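Local coordinates for Two-component system sensor histidine kinase (Bacteroides thetaiotaomicron, PDB 3OTT), which probably acts as a membrane-bound sensor kinase and transcription regulator, this chain being its extracellular part, an apparent saccharide sensor of beta-propellers followed by a beta-sandwich, at residues 328-339 with 601-612. Residues are numbered along the deposited sequence; the frame is centred on the assembly and turned at random.
Sequences SLFRDSKGFYWF and SLLFDPKEDCVY
R331 reaches D605 on an arm that leaves the backbone opposite its N (chi1 -164°) and stays extended from CG to NE; D605 also has its CG anti to N, which carries the carboxylate back toward the arginine. They meet in a salt bridge, R331 NH1 to D605 OD2 at 3.0 Å, with the guanidinium and carboxylate planes nearly perpendicular, a single-atom contact rather than a coplanar two-pronged pairing. R331 NE donates to G335 O from above the carbonyl plane, tethering the guanidinium to the turn of its own hairpin. Y337 OH lies over one guanidinium face near its rim, and K607 CD lies 3.6 Å from R331 NH1. Replacing R331 by an alanine would probably leave D605 without its charge partner across the blades and G335 O without this donor.

Away from this polar end, toward S328 and S601, the packing turns apolar and aromatic. L329 and L603 abut through their CB atoms, 3.7 Å apart, while L603 CD2 reaches the backbone of F330. L329 CG rests on S601 OG, and its CD1 lies against Y612 CB at 4.0 Å. L329 CD2 covers one face of the F339 ring toward the rim. Both Y337 and F339 direct ring edges at the face of Y612 in offset edge-to-face pairs, with planes at 66° and 71° and centroids 5.7 Å apart in each. F348 and F619 extend this aromatic cluster through F339.

Strands 328-331 and 601-605 run nearly side by side in the same direction, their axes 6.0 Å apart at closest approach, yet each is hydrogen-bonded within its own hairpin. Side chains therefore join the first two strands of one four-stranded antiparallel sheet to the hairpin of another, the packing of adjacent blades in a beta-propeller.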
loop_
_atom_site.group_PDB
_atom_site.type_symbol
_atom_site.label_atom_id
_atom_site.label_comp_id
_atom_site.label_asym_id
_atom_site.label_seq_id
_atom_site.Cartn_x
_atom_site.Cartn_y
_atom_site.Cartn_z
ATOM N N SER B 328 18.571 2.000 13.094
ATOM C CA SER B 328 19.847 2.446 12.518
ATOM C C SER B 328 19.563 3.196 11.236
ATOM O O SER B 328 18.885 2.692 10.319
ATOM C CB SER B 328 20.760 1.288 12.189
ATOM O OG SER B 328 20.891 0.446 13.300
ATOM N N LEU B 329 20.062 4.427 11.227
ATOM C CA LEU B 329 20.063 5.284 10.063
ATOM C C LEU B 329 21.532 5.565 9.758
ATOM O O LEU B 329 22.380 5.708 10.677
ATOM C CB LEU B 329 19.332 6.565 10.382
ATOM C CG LEU B 329 17.977 6.394 11.087
ATOM C CD1 LEU B 329 17.486 7.738 11.581
ATOM C CD2 LEU B 329 16.919 5.730 10.180
ATOM N N PHE B 330 21.842 5.547 8.462
ATOM C CA PHE B 330 23.176 5.731 7.969
ATOM C C PHE B 330 23.115 6.178 6.526
ATOM O O PHE B 330 22.257 5.769 5.766
ATOM C CB PHE B 330 23.975 4.435 8.105
ATOM C CG PHE B 330 25.463 4.620 7.895
ATOM C CD1 PHE B 330 26.271 5.112 8.928
ATOM C CD2 PHE B 330 26.060 4.297 6.643
ATOM C CE1 PHE B 330 27.680 5.289 8.718
ATOM C CE2 PHE B 330 27.436 4.479 6.415
ATOM C CZ PHE B 330 28.246 4.989 7.440
ATOM N N ARG B 331 24.000 7.062 6.148
ATOM C CA ARG B 331 24.157 7.433 4.741
ATOM C C ARG B 331 25.631 7.145 4.369
ATOM O O ARG B 331 26.546 7.613 5.041
ATOM C CB ARG B 331 23.840 8.926 4.549
ATOM C CG ARG B 331 23.601 9.310 3.105
ATOM C CD ARG B 331 23.749 10.754 2.863
ATOM N NE ARG B 331 23.290 11.078 1.526
ATOM C CZ ARG B 331 23.490 12.274 0.964
ATOM N NH1 ARG B 331 24.146 13.192 1.655
ATOM N NH2 ARG B 331 23.050 12.552 -0.264
ATOM N N ASP B 332 25.868 6.367 3.307
ATOM C CA ASP B 332 27.220 5.980 2.998
ATOM C C ASP B 332 28.016 7.010 2.192
ATOM O O ASP B 332 27.469 8.001 1.705
ATOM C CB ASP B 332 27.291 4.569 2.394
ATOM C CG ASP B 332 26.724 4.494 1.036
ATOM O OD1 ASP B 332 26.556 5.544 0.372
ATOM O OD2 ASP B 332 26.428 3.350 0.623
ATOM N N SER B 333 29.308 6.745 2.068
ATOM C CA SER B 333 30.214 7.569 1.285
ATOM C C SER B 333 29.742 7.730 -0.183
ATOM O O SER B 333 29.904 8.793 -0.698
ATOM C CB SER B 333 31.673 7.089 1.423
ATOM O OG SER B 333 31.838 5.813 0.805
ATOM N N LYS B 334 29.095 6.736 -0.815
ATOM C CA LYS B 334 28.451 6.949 -2.132
ATOM C C LYS B 334 27.061 7.720 -2.131
ATOM O O LYS B 334 26.501 7.986 -3.197
ATOM C CB LYS B 334 28.255 5.649 -2.905
ATOM C CG LYS B 334 29.446 4.717 -3.092
ATOM C CD LYS B 334 28.951 3.236 -3.105
ATOM C CE LYS B 334 29.975 2.261 -3.699
ATOM N NZ LYS B 334 31.184 2.132 -2.831
ATOM N N GLY B 335 26.517 8.062 -0.962
ATOM C CA GLY B 335 25.303 8.847 -0.885
ATOM C C GLY B 335 24.023 8.050 -0.717
ATOM O O GLY B 335 22.941 8.641 -0.580
ATOM N N PHE B 336 24.129 6.724 -0.664
ATOM C CA PHE B 336 22.950 5.897 -0.411
ATOM C C PHE B 336 22.517 6.079 1.036
ATOM O O PHE B 336 23.347 6.090 1.933
ATOM C CB PHE B 336 23.203 4.403 -0.679
ATOM C CG PHE B 336 23.389 4.051 -2.152
ATOM C CD1 PHE B 336 22.292 3.954 -3.005
ATOM C CD2 PHE B 336 24.674 3.803 -2.676
ATOM C CE1 PHE B 336 22.462 3.618 -4.390
ATOM C CE2 PHE B 336 24.860 3.452 -4.044
ATOM C CZ PHE B 336 23.756 3.369 -4.894
ATOM N N TYR B 337 21.214 6.170 1.263
ATOM C CA TYR B 337 20.719 6.133 2.620
ATOM C C TYR B 337 20.423 4.702 2.963
ATOM O O TYR B 337 20.007 3.956 2.098
ATOM C CB TYR B 337 19.441 6.964 2.741
ATOM C CG TYR B 337 19.668 8.421 2.482
ATOM C CD1 TYR B 337 19.656 8.949 1.187
ATOM C CD2 TYR B 337 19.876 9.292 3.553
ATOM C CE1 TYR B 337 19.852 10.341 0.985
ATOM C CE2 TYR B 337 20.070 10.619 3.366
ATOM C CZ TYR B 337 20.061 11.151 2.100
ATOM O OH TYR B 337 20.265 12.510 2.002
ATOM N N TRP B 338 20.655 4.329 4.227
ATOM C CA TRP B 338 20.413 2.992 4.708
ATOM C C TRP B 338 19.703 3.110 6.052
ATOM O O TRP B 338 20.334 3.447 7.070
ATOM C CB TRP B 338 21.721 2.261 4.934
ATOM C CG TRP B 338 22.515 1.931 3.710
ATOM C CD1 TRP B 338 23.565 2.641 3.178
ATOM C CD2 TRP B 338 22.378 0.761 2.911
ATOM N NE1 TRP B 338 24.059 1.999 2.065
ATOM C CE2 TRP B 338 23.342 0.844 1.877
ATOM C CE3 TRP B 338 21.498 -0.328 2.935
ATOM C CZ2 TRP B 338 23.502 -0.169 0.932
ATOM C CZ3 TRP B 338 21.629 -1.285 2.003
ATOM C CH2 TRP B 338 22.644 -1.222 1.018
ATOM N N PHE B 339 18.398 2.827 6.017
ATOM C CA PHE B 339 17.516 2.985 7.147
ATOM C C PHE B 339 16.959 1.584 7.446
ATOM O O PHE B 339 16.225 0.986 6.624
ATOM C CB PHE B 339 16.382 3.897 6.751
ATOM C CG PHE B 339 16.726 5.366 6.789
ATOM C CD1 PHE B 339 18.047 5.803 6.700
ATOM C CD2 PHE B 339 15.701 6.315 6.893
ATOM C CE1 PHE B 339 18.347 7.144 6.747
ATOM C CE2 PHE B 339 15.991 7.664 6.930
ATOM C CZ PHE B 339 17.353 8.079 6.858
ATOM N N SER B 601 15.920 6.187 16.744
ATOM C CA SER B 601 17.091 6.264 15.880
ATOM C C SER B 601 17.414 7.718 15.532
ATOM O O SER B 601 16.500 8.501 15.316
ATOM C CB SER B 601 16.727 5.541 14.557
ATOM O OG SER B 601 17.962 5.182 14.014
ATOM N N LEU B 602 18.678 8.083 15.447
ATOM C CA LEU B 602 19.039 9.475 15.041
ATOM C C LEU B 602 20.256 9.524 14.050
ATOM O O LEU B 602 21.183 8.725 14.185
ATOM C CB LEU B 602 19.334 10.383 16.261
ATOM C CG LEU B 602 18.281 10.691 17.350
ATOM C CD1 LEU B 602 18.934 11.171 18.668
ATOM C CD2 LEU B 602 17.175 11.713 16.922
ATOM N N LEU B 603 20.242 10.440 13.078
ATOM C CA LEU B 603 21.369 10.595 12.157
ATOM C C LEU B 603 21.544 12.051 11.749
ATOM O O LEU B 603 20.622 12.687 11.185
ATOM C CB LEU B 603 21.172 9.750 10.884
ATOM C CG LEU B 603 22.225 9.879 9.723
ATOM C CD1 LEU B 603 23.599 9.291 10.100
ATOM C CD2 LEU B 603 21.780 9.253 8.420
ATOM N N PHE B 604 22.734 12.585 12.020
ATOM C CA PHE B 604 23.119 13.878 11.499
ATOM C C PHE B 604 23.795 13.733 10.141
ATOM O O PHE B 604 24.804 13.053 10.044
ATOM C CB PHE B 604 24.110 14.517 12.454
ATOM C CG PHE B 604 24.592 15.869 12.006
ATOM C CD1 PHE B 604 23.711 16.818 11.504
ATOM C CD2 PHE B 604 25.952 16.207 12.112
ATOM C CE1 PHE B 604 24.180 18.111 11.070
ATOM C CE2 PHE B 604 26.417 17.478 11.682
ATOM C CZ PHE B 604 25.522 18.406 11.144
ATOM N N ASP B 605 23.249 14.375 9.105
ATOM C CA ASP B 605 23.908 14.470 7.780
ATOM C C ASP B 605 24.567 15.845 7.606
ATOM O O ASP B 605 23.873 16.836 7.380
ATOM C CB ASP B 605 22.938 14.226 6.610
ATOM C CG ASP B 605 23.687 14.059 5.221
ATOM O OD1 ASP B 605 24.897 13.669 5.156
ATOM O OD2 ASP B 605 23.027 14.288 4.182
ATOM N N PRO B 606 25.905 15.907 7.711
ATOM C CA PRO B 606 26.601 17.191 7.643
ATOM C C PRO B 606 26.456 17.866 6.280
ATOM O O PRO B 606 26.396 19.085 6.229
ATOM C CB PRO B 606 28.075 16.828 7.916
ATOM C CG PRO B 606 28.064 15.519 8.529
ATOM C CD PRO B 606 26.838 14.800 7.970
ATOM N N LYS B 607 26.385 17.088 5.197
ATOM C CA LYS B 607 26.190 17.651 3.844
ATOM C C LYS B 607 24.876 18.429 3.718
ATOM O O LYS B 607 24.851 19.559 3.219
ATOM C CB LYS B 607 26.236 16.555 2.762
ATOM C CG LYS B 607 27.591 15.859 2.558
ATOM C CD LYS B 607 27.433 14.629 1.628
ATOM C CE LYS B 607 28.762 14.244 0.940
ATOM N NZ LYS B 607 29.620 13.378 1.815
ATOM N N GLU B 608 23.773 17.832 4.154
ATOM C CA GLU B 608 22.481 18.505 3.962
ATOM C C GLU B 608 22.131 19.421 5.124
ATOM O O GLU B 608 21.024 19.944 5.188
ATOM C CB GLU B 608 21.357 17.487 3.724
ATOM C CG GLU B 608 21.581 16.537 2.548
ATOM C CD GLU B 608 21.471 17.192 1.180
ATOM O OE1 GLU B 608 20.802 18.264 1.053
ATOM O OE2 GLU B 608 22.061 16.610 0.218
ATOM N N ASP B 609 23.065 19.572 6.065
ATOM C CA ASP B 609 22.785 20.200 7.363
ATOM C C ASP B 609 21.387 19.840 7.945
ATOM O O ASP B 609 20.545 20.724 8.200
ATOM C CB ASP B 609 22.958 21.718 7.231
ATOM C CG ASP B 609 23.024 22.421 8.571
ATOM O OD1 ASP B 609 23.028 21.710 9.604
ATOM O OD2 ASP B 609 23.050 23.689 8.574
ATOM N N CYS B 610 21.115 18.551 8.105
ATOM C CA CYS B 610 19.857 18.159 8.706
ATOM C C CYS B 610 19.967 16.878 9.543
ATOM O O CYS B 610 20.972 16.177 9.494
ATOM C CB CYS B 610 18.807 18.023 7.628
ATOM S SG CYS B 610 19.162 16.641 6.629
ATOM N N VAL B 611 18.928 16.610 10.331
ATOM C CA VAL B 611 18.870 15.458 11.247
ATOM C C VAL B 611 17.667 14.561 10.916
ATOM O O VAL B 611 16.552 15.036 10.768
ATOM C CB VAL B 611 18.796 15.913 12.727
ATOM C CG1 VAL B 611 18.732 14.688 13.694
ATOM C CG2 VAL B 611 19.986 16.786 13.068
ATOM N N TYR B 612 17.926 13.264 10.779
ATOM C CA TYR B 612 16.893 12.239 10.553
ATOM C C TYR B 612 16.541 11.597 11.878
ATOM O O TYR B 612 17.446 11.194 12.642
ATOM C CB TYR B 612 17.389 11.174 9.570
ATOM C CG TYR B 612 17.642 11.794 8.204
ATOM C CD1 TYR B 612 16.619 11.925 7.258
ATOM C CD2 TYR B 612 18.883 12.281 7.870
ATOM C CE1 TYR B 612 16.843 12.521 6.033
ATOM C CE2 TYR B 612 19.121 12.880 6.592
ATOM C CZ TYR B 612 18.101 13.009 5.712
ATOM O OH TYR B 612 18.352 13.598 4.500
#